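Local coordinates for protein mRNA-capping enzyme subunit alpha (Saccharomyces cerevisiae, PDB 3KYH) that transfers GMP from GTP to the diphosphate end of nascent mRNA through a covalent enzyme-GMP intermediate, the second step of cap formation, at residues Q165-R171 and T232-Y238; L28-V32 and E99-Y103. One frame throughout, in Å; residues are numbered along the deposited sequence.

Contact 1. Residues Q165-R171 and T232-Y238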
ATOM      1  N   GLN C 165     -53.318 -22.408  -4.827  1.00102.14           N
ATOM      2  CA  GLN C 165     -53.644 -23.747  -5.324  1.00107.51           C
ATOM      3  C   GLN C 165     -54.987 -23.872  -6.052  1.00114.89           C
ATOM      4  O   GLN C 165     -55.350 -24.961  -6.535  1.00116.38           O
ATOM      5  CB  GLN C 165     -53.543 -24.751  -4.169  1.00107.69           C
ATOM      6  CG  GLN C 165     -52.142 -25.244  -3.810  1.00109.57           C
ATOM      7  CD  GLN C 165     -51.080 -24.161  -3.875  1.00120.38           C
ATOM      8  OE1 GLN C 165     -50.608 -23.814  -4.959  1.00117.27           O
ATOM      9  NE2 GLN C 165     -50.697 -23.627  -2.717  1.00122.00           N
ATOM     10  N   SER C 166     -55.672 -22.731  -6.172  1.00118.72           N
ATOM     11  CA  SER C 166     -57.021 -22.589  -6.725  1.00118.93           C
ATOM     12  C   SER C 166     -57.030 -21.976  -8.130  1.00114.68           C
ATOM     13  O   SER C 166     -56.215 -21.086  -8.403  1.00113.12           O
ATOM     14  CB  SER C 166     -57.842 -21.695  -5.785  1.00122.33           C
ATOM     15  OG  SER C 166     -57.106 -20.523  -5.441  1.00127.04           O
ATOM     16  N   PRO C 167     -57.956 -22.433  -9.011  1.00112.25           N
ATOM     17  CA  PRO C 167     -58.175 -21.886 -10.361  1.00111.11           C
ATOM     18  C   PRO C 167     -58.279 -20.360 -10.429  1.00108.18           C
ATOM     19  O   PRO C 167     -58.650 -19.725  -9.439  1.00112.67           O
ATOM     20  CB  PRO C 167     -59.506 -22.519 -10.766  1.00112.66           C
ATOM     21  CG  PRO C 167     -59.447 -23.878 -10.151  1.00103.48           C
ATOM     22  CD  PRO C 167     -58.733 -23.681  -8.827  1.00113.26           C
ATOM     23  N   THR C 168     -57.950 -19.797 -11.590  1.00103.74           N
ATOM     24  CA  THR C 168     -57.944 -18.342 -11.806  1.00103.37           C
ATOM     25  C   THR C 168     -59.298 -17.727 -11.482  1.00100.35           C
ATOM     26  O   THR C 168     -59.363 -16.763 -10.723  1.00 93.62           O
ATOM     27  CB  THR C 168     -57.535 -17.955 -13.269  1.00106.52           C
ATOM     28  OG1 THR C 168     -56.224 -18.464 -13.566  1.00102.81           O
ATOM     29  CG2 THR C 168     -57.560 -16.433 -13.501  1.00102.91           C
ATOM     30  N   SER C 169     -60.356 -18.307 -12.048  1.00 97.67           N
ATOM     31  CA  SER C 169     -61.709 -17.759 -11.969  1.00 96.68           C
ATOM     32  C   SER C 169     -62.007 -17.351 -10.542  1.00 97.26           C
ATOM     33  O   SER C 169     -62.290 -16.176 -10.286  1.00 98.53           O
ATOM     34  CB  SER C 169     -62.751 -18.734 -12.527  1.00 97.25           C
ATOM     35  OG  SER C 169     -62.487 -20.065 -12.126  1.00105.39           O
ATOM     36  N   SER C 170     -61.803 -18.313  -9.640  1.00 99.92           N
ATOM     37  CA  SER C 170     -61.902 -18.172  -8.183  1.00 93.68           C
ATOM     38  C   SER C 170     -60.785 -17.349  -7.541  1.00 91.36           C
ATOM     39  O   SER C 170     -61.015 -16.741  -6.500  1.00 94.80           O
ATOM     40  CB  SER C 170     -61.993 -19.547  -7.517  1.00 96.26           C
ATOM     41  OG  SER C 170     -61.003 -20.437  -8.018  1.00 92.58           O
ATOM     42  N   ARG C 171     -59.590 -17.327  -8.130  1.00 89.46           N
ATOM     43  CA  ARG C 171     -58.541 -16.395  -7.686  1.00 92.76           C
ATOM     44  C   ARG C 171     -58.951 -14.937  -7.955  1.00 91.84           C
ATOM     45  O   ARG C 171     -59.025 -14.149  -7.009  1.00 92.21           O
ATOM     46  CB  ARG C 171     -57.181 -16.701  -8.322  1.00 95.95           C
ATOM     47  CG  ARG C 171     -56.406 -17.894  -7.728  1.00 89.08           C
ATOM     48  CD  ARG C 171     -54.901 -17.842  -8.094  1.00 55.49           C
ATOM     49  NE  ARG C 171     -54.692 -17.335  -9.446  1.00 66.35           N
ATOM     50  CZ  ARG C 171     -54.665 -18.075 -10.554  1.00 85.32           C
ATOM     51  NH1 ARG C 171     -54.754 -19.415 -10.518  1.00 80.20           N
ATOM     52  NH2 ARG C 171     -54.506 -17.444 -11.710  1.00 70.76           N
ATOM     53  N   THR C 232     -53.935 -15.719 -20.222  1.00 89.54           N
ATOM     54  CA  THR C 232     -54.058 -16.425 -18.932  1.00 84.83           C
ATOM     55  C   THR C 232     -55.082 -17.569 -18.955  1.00 91.17           C
ATOM     56  O   THR C 232     -56.195 -17.383 -19.444  1.00 90.30           O
ATOM     57  CB  THR C 232     -54.398 -15.476 -17.766  1.00 79.15           C
ATOM     58  OG1 THR C 232     -53.748 -14.215 -17.951  1.00 78.62           O
ATOM     59  CG2 THR C 232     -53.941 -16.066 -16.441  1.00 73.48           C
ATOM     60  N   PRO C 233     -54.725 -18.754 -18.418  1.00 89.17           N
ATOM     61  CA  PRO C 233     -55.714 -19.835 -18.454  1.00 83.67           C
ATOM     62  C   PRO C 233     -56.625 -19.840 -17.224  1.00 81.98           C
ATOM     63  O   PRO C 233     -56.130 -19.815 -16.086  1.00 85.28           O
ATOM     64  CB  PRO C 233     -54.849 -21.093 -18.514  1.00 85.07           C
ATOM     65  CG  PRO C 233     -53.521 -20.682 -17.854  1.00 96.77           C
ATOM     66  CD  PRO C 233     -53.451 -19.181 -17.802  1.00 88.91           C
ATOM     67  N   VAL C 234     -57.937 -19.852 -17.466  1.00 76.09           N
ATOM     68  CA  VAL C 234     -58.966 -19.847 -16.415  1.00 74.81           C
ATOM     69  C   VAL C 234     -58.718 -21.035 -15.451  1.00 81.67           C
ATOM     70  O   VAL C 234     -58.008 -20.888 -14.453  1.00 78.97           O
ATOM     71  CB  VAL C 234     -60.416 -19.851 -17.031  1.00 72.44           C
ATOM     72  CG1 VAL C 234     -61.516 -19.871 -15.949  1.00 69.04           C
ATOM     73  CG2 VAL C 234     -60.630 -18.680 -17.998  1.00 57.69           C
ATOM     74  N   LYS C 235     -59.287 -22.196 -15.777  1.00 85.56           N
ATOM     75  CA  LYS C 235     -59.113 -23.484 -15.100  1.00 94.38           C
ATOM     76  C   LYS C 235     -57.785 -23.816 -14.387  1.00 97.33           C
ATOM     77  O   LYS C 235     -57.777 -24.666 -13.490  1.00100.38           O
ATOM     78  CB  LYS C 235     -59.407 -24.593 -16.122  1.00100.15           C
ATOM     79  CG  LYS C 235     -60.891 -24.948 -16.315  1.00100.71           C
ATOM     80  CD  LYS C 235     -61.222 -25.530 -17.698  1.00 87.23           C
ATOM     81  CE  LYS C 235     -60.291 -26.679 -18.187  1.00 82.15           C
ATOM     82  NZ  LYS C 235     -60.749 -27.150 -19.541  1.00 49.36           N
ATOM     83  N   ALA C 236     -56.681 -23.186 -14.797  1.00 96.97           N
ATOM     84  CA  ALA C 236     -55.337 -23.431 -14.244  1.00 96.60           C
ATOM     85  C   ALA C 236     -55.012 -22.776 -12.895  1.00 96.41           C
ATOM     86  O   ALA C 236     -55.557 -21.714 -12.568  1.00 98.04           O
ATOM     87  CB  ALA C 236     -54.280 -23.033 -15.260  1.00 96.67           C
ATOM     88  N   PRO C 237     -54.097 -23.391 -12.119  1.00 98.04           N
ATOM     89  CA  PRO C 237     -53.631 -22.762 -10.872  1.00 97.81           C
ATOM     90  C   PRO C 237     -52.423 -21.863 -11.070  1.00 90.85           C
ATOM     91  O   PRO C 237     -51.642 -22.102 -11.993  1.00 95.01           O
ATOM     92  CB  PRO C 237     -53.253 -23.953  -9.983  1.00 98.76           C
ATOM     93  CG  PRO C 237     -52.957 -25.068 -10.921  1.00101.89           C
ATOM     94  CD  PRO C 237     -53.655 -24.796 -12.229  1.00 99.06           C
ATOM     95  N   TYR C 238     -52.266 -20.878 -10.182  1.00 82.49           N
ATOM     96  CA  TYR C 238     -51.158 -19.901 -10.187  1.00 73.33           C
ATOM     97  C   TYR C 238     -49.824 -20.563  -9.765  1.00 72.81           C
ATOM     98  O   TYR C 238     -49.613 -21.765  -9.969  1.00 68.67           O
ATOM     99  CB  TYR C 238     -51.517 -18.707  -9.279  1.00 63.70           C
ATOM    100  CG  TYR C 238     -50.824 -17.359  -9.497  1.00 70.29           C
ATOM    101  CD1 TYR C 238     -51.278 -16.444 -10.468  1.00 58.74           C
ATOM    102  CD2 TYR C 238     -49.772 -16.954  -8.665  1.00 70.14           C
ATOM    103  CE1 TYR C 238     -50.659 -15.189 -10.629  1.00 73.55           C
ATOM    104  CE2 TYR C 238     -49.145 -15.707  -8.826  1.00 66.49           C
ATOM    105  CZ  TYR C 238     -49.609 -14.816  -9.791  1.00 75.52           C
ATOM    106  OH  TYR C 238     -49.004 -13.571  -9.928  1.00 62.64           O
TER
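T168 and R171, in the first turn of a helix, meet the end of strand 229-233 and the loop after it through backbone carbonyls, a small example of a helix start anchored by a first-turn N-H together with side-chain donors. The hydroxyl OG1 of T168 donates to P233 O at 2.9 Å, tilted from the carbonyl plane. The backbone N of T168, just past the N-cap residue P167, turns to V234 O at 3.1 Å and, more weakly, to A236 O. Within the helix start, P167 O takes two donors, the backbone N of R171 and OG of S170.

The guanidinium of R171 supplies the remaining polar links. Its NH1 bonds to A236 O (3.2 Å), which lies near the guanidinium plane, and also to S166 O, ahead of the helix. The chain of R171 bends at chi3 (-37°), which folds this group back over its own helix start, with T168 CA against one face and Y238 CB on the opposite one. From there the planes of guanidinium and phenol ring diverge by 52°, and NH2 sits at the ring's edge rather than stacking on it. NH2 is also salt-bridged to D154. Cut back to alanine, this position would probably leave D154 without this charged mate, and S166 O and A236 O without the NH1 they share.

Apolar contact is slighter: S169 CB touches V234 CG1 at 3.8 Å. Separately, P167 CA makes a CA-H...O contact with A236 O.

The contact thus pins the start of helix 168-189 to the end of strand 229-233 and the loop that leaves it, within the catalytic domain. Strand 67-73 adjoins through Y68, which T168, T232 and V234 touch, while strand 154-158 brings D154 and L156 against Y238.

Contact 2. Residues L28-V32 and E99-Y103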
ATOM      1  N   LEU C  28     -40.400  -9.445   6.601  1.00 99.70           N
ATOM      2  CA  LEU C  28     -41.602  -9.559   5.802  1.00 93.10           C
ATOM      3  C   LEU C  28     -41.442 -10.725   4.841  1.00 94.15           C
ATOM      4  O   LEU C  28     -42.361 -11.532   4.679  1.00 81.15           O
ATOM      5  CB  LEU C  28     -41.866  -8.240   5.081  1.00 91.98           C
ATOM      6  CG  LEU C  28     -42.501  -7.185   5.995  1.00 97.98           C
ATOM      7  CD1 LEU C  28     -41.488  -6.252   6.640  1.00 88.18           C
ATOM      8  CD2 LEU C  28     -43.517  -6.371   5.234  1.00103.81           C
ATOM      9  N   LYS C  29     -40.244 -10.834   4.257  1.00103.63           N
ATOM     10  CA  LYS C  29     -39.871 -11.971   3.400  1.00107.31           C
ATOM     11  C   LYS C  29     -40.254 -13.298   4.092  1.00107.66           C
ATOM     12  O   LYS C  29     -40.830 -14.173   3.443  1.00111.17           O
ATOM     13  CB  LYS C  29     -38.393 -11.907   2.926  1.00104.01           C
ATOM     14  CG  LYS C  29     -38.092 -10.838   1.831  1.00110.60           C
ATOM     15  CD  LYS C  29     -36.819 -11.085   0.964  1.00103.57           C
ATOM     16  CE  LYS C  29     -36.881 -10.334  -0.402  1.00 91.67           C
ATOM     17  NZ  LYS C  29     -35.826 -10.575  -1.497  1.00 61.38           N
ATOM     18  N   MET C  30     -40.049 -13.379   5.413  1.00104.52           N
ATOM     19  CA  MET C  30     -40.455 -14.534   6.235  1.00101.75           C
ATOM     20  C   MET C  30     -41.972 -14.720   6.306  1.00 99.35           C
ATOM     21  O   MET C  30     -42.472 -15.753   5.867  1.00 96.74           O
ATOM     22  CB  MET C  30     -39.819 -14.496   7.630  1.00101.37           C
ATOM     23  CG  MET C  30     -38.312 -14.744   7.616  1.00112.38           C
ATOM     24  SD  MET C  30     -37.367 -13.777   8.819  1.00137.06           S
ATOM     25  CE  MET C  30     -35.705 -13.939   8.160  1.00124.20           C
ATOM     26  N   MET C  31     -42.699 -13.712   6.789  1.00 99.12           N
ATOM     27  CA  MET C  31     -44.175 -13.706   6.765  1.00103.56           C
ATOM     28  C   MET C  31     -44.751 -14.229   5.428  1.00108.73           C
ATOM     29  O   MET C  31     -45.689 -15.048   5.425  1.00111.31           O
ATOM     30  CB  MET C  31     -44.731 -12.302   7.067  1.00100.52           C
ATOM     31  CG  MET C  31     -44.175 -11.610   8.326  1.00104.79           C
ATOM     32  SD  MET C  31     -44.833  -9.955   8.692  1.00 84.19           S
ATOM     33  CE  MET C  31     -46.575 -10.380   8.873  1.00107.67           C
ATOM     34  N   VAL C  32     -44.152 -13.778   4.318  1.00108.22           N
ATOM     35  CA  VAL C  32     -44.564 -14.126   2.955  1.00107.41           C
ATOM     36  C   VAL C  32     -44.309 -15.595   2.617  1.00108.65           C
ATOM     37  O   VAL C  32     -45.096 -16.195   1.877  1.00111.55           O
ATOM     38  CB  VAL C  32     -43.908 -13.215   1.869  1.00110.23           C
ATOM     39  CG1 VAL C  32     -44.548 -13.432   0.502  1.00106.38           C
ATOM     40  CG2 VAL C  32     -44.055 -11.734   2.199  1.00112.97           C
ATOM     41  N   GLU C  99     -36.641  -7.359  -8.855  1.00 91.01           N
ATOM     42  CA  GLU C  99     -35.765  -7.852  -7.811  1.00100.39           C
ATOM     43  C   GLU C  99     -36.639  -7.731  -6.550  1.00100.47           C
ATOM     44  O   GLU C  99     -37.406  -6.775  -6.436  1.00 98.43           O
ATOM     45  CB  GLU C  99     -34.503  -6.973  -7.763  1.00100.48           C
ATOM     46  CG  GLU C  99     -33.438  -7.402  -6.770  1.00101.08           C
ATOM     47  CD  GLU C  99     -32.896  -8.789  -7.039  1.00 82.49           C
ATOM     48  OE1 GLU C  99     -32.241  -8.969  -8.082  1.00 38.53           O
ATOM     49  OE2 GLU C  99     -33.131  -9.690  -6.206  1.00 89.49           O
ATOM     50  N   ASN C 100     -36.606  -8.726  -5.661  1.00 99.44           N
ATOM     51  CA  ASN C 100     -37.463  -8.723  -4.460  1.00 99.22           C
ATOM     52  C   ASN C 100     -37.105  -7.655  -3.426  1.00 97.81           C
ATOM     53  O   ASN C 100     -36.308  -7.891  -2.499  1.00100.82           O
ATOM     54  CB  ASN C 100     -37.526 -10.106  -3.806  1.00 97.05           C
ATOM     55  CG  ASN C 100     -38.780 -10.856  -4.161  1.00105.65           C
ATOM     56  OD1 ASN C 100     -39.660 -11.076  -3.316  1.00100.27           O
ATOM     57  ND2 ASN C 100     -38.888 -11.230  -5.429  1.00 98.85           N
ATOM     58  N   ASN C 101     -37.683  -6.473  -3.629  1.00 87.90           N
ATOM     59  CA  ASN C 101     -37.369  -5.291  -2.837  1.00 84.62           C
ATOM     60  C   ASN C 101     -38.681  -4.615  -2.433  1.00 92.25           C
ATOM     61  O   ASN C 101     -39.607  -4.547  -3.250  1.00 99.82           O
ATOM     62  CB  ASN C 101     -36.461  -4.357  -3.636  1.00 77.94           C
ATOM     63  CG  ASN C 101     -35.487  -5.115  -4.555  1.00 80.25           C
ATOM     64  OD1 ASN C 101     -34.641  -5.900  -4.095  1.00 65.55           O
ATOM     65  ND2 ASN C 101     -35.608  -4.872  -5.866  1.00 52.06           N
ATOM     66  N   TYR C 102     -38.761  -4.133  -1.187  1.00 90.16           N
ATOM     67  CA  TYR C 102     -40.043  -3.809  -0.543  1.00 90.00           C
ATOM     68  C   TYR C 102     -40.330  -2.322  -0.275  1.00 95.84           C
ATOM     69  O   TYR C 102     -39.653  -1.676   0.538  1.00 96.49           O
ATOM     70  CB  TYR C 102     -40.172  -4.616   0.758  1.00 91.90           C
ATOM     71  CG  TYR C 102     -40.587  -6.070   0.607  1.00 89.71           C
ATOM     72  CD1 TYR C 102     -40.002  -6.904  -0.361  1.00 50.57           C
ATOM     73  CD2 TYR C 102     -41.540  -6.628   1.475  1.00 81.17           C
ATOM     74  CE1 TYR C 102     -40.366  -8.221  -0.463  1.00 54.76           C
ATOM     75  CE2 TYR C 102     -41.900  -7.970   1.384  1.00 47.09           C
ATOM     76  CZ  TYR C 102     -41.313  -8.752   0.409  1.00 55.86           C
ATOM     77  OH  TYR C 102     -41.686 -10.076   0.285  1.00 83.27           O
ATOM     78  N   TYR C 103     -41.399  -1.808  -0.885  1.00 95.36           N
ATOM     79  CA  TYR C 103     -41.717  -0.378  -0.784  1.00 92.60           C
ATOM     80  C   TYR C 103     -42.817  -0.044   0.241  1.00 89.04           C
ATOM     81  O   TYR C 103     -43.656  -0.902   0.524  1.00 82.57           O
ATOM     82  CB  TYR C 103     -41.894   0.238  -2.189  1.00 96.73           C
ATOM     83  CG  TYR C 103     -40.623   0.148  -3.043  1.00 97.05           C
ATOM     84  CD1 TYR C 103     -40.446  -0.860  -4.000  1.00104.21           C
ATOM     85  CD2 TYR C 103     -39.576   1.054  -2.860  1.00101.71           C
ATOM     86  CE1 TYR C 103     -39.259  -0.937  -4.763  1.00105.16           C
ATOM     87  CE2 TYR C 103     -38.389   0.981  -3.589  1.00 95.62           C
ATOM     88  CZ  TYR C 103     -38.239  -0.006  -4.543  1.00107.58           C
ATOM     89  OH  TYR C 103     -37.056  -0.050  -5.242  1.00 97.83           O
TER
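K29 leaves its helix with CG beside the backbone N (chi1 -73°) and then runs extended, a course that carries its ammonium across to the backbone of N100. Y102 likewise sets its ring beside its own backbone N (chi1 -79°), and the ring is thereby directed at the helix. The pair illustrates how a long polar chain and a flat aromatic can share the space between a helix and a strand.

The polar part is a single bond. K29 NZ donates to N100 O at 2.9 Å, with a C=O...N angle of 123° and the donor somewhat tilted from the carbonyl plane. N100 is the centre of an inverse gamma turn just ahead of the strand, so the lysine is tied to the backbone of that turn rather than to the asparagine amide. The carboxylate of E99 carries the opposite charge, but its OE2 stays 5.5 Å from K29 NZ; any attraction is probably modest.

The apolar part centres on Y102. L28 CB comes obliquely to CE2 of the ring (3.7 Å), and the aliphatic stem of K29 passes on the same side of the ring plane, nearer CE1, with CG 4.0 Å from the phenolic OH. V32 comes from the opposite direction to the tyrosine, and its CG2 meets the ring edge, 3.5 Å from OH. One turn apart on the helix, L28 and V32 therefore follow the length of the ring from its side to its hydroxyl end.

Helix 23-35 packs here against strands 76-84, 91-96 and 102-105 of the branched sheet. L28 touches F94 of strand 91-96 and, together with V32, F81 of strand 76-84, while Y102, at the start of strand 102-105, rests on I96.

Overall arrangement
Contact 2 closes before contact 1 opens, so the two follow in series along the chain. Their centres are 24 Å apart and their nearest atoms about 10 Å, with no touch between them. The branched sheet borders both: strand 102-105 enters contact 2, whereas strand 154-158 flanks contact 1. Contact 1 also joins the five-stranded sheet through strand 229-233, next to strand 67-73, which carries the active-site lysine K72; the side chains of T232 and K72 are about 10 Å apart. Contact 2, away from that site, instead packs the early helix 23-35 onto the sheet. Together they show separate attachments of helices to the sheets, consistent with both helping to hold the guanylyltransferase fold together.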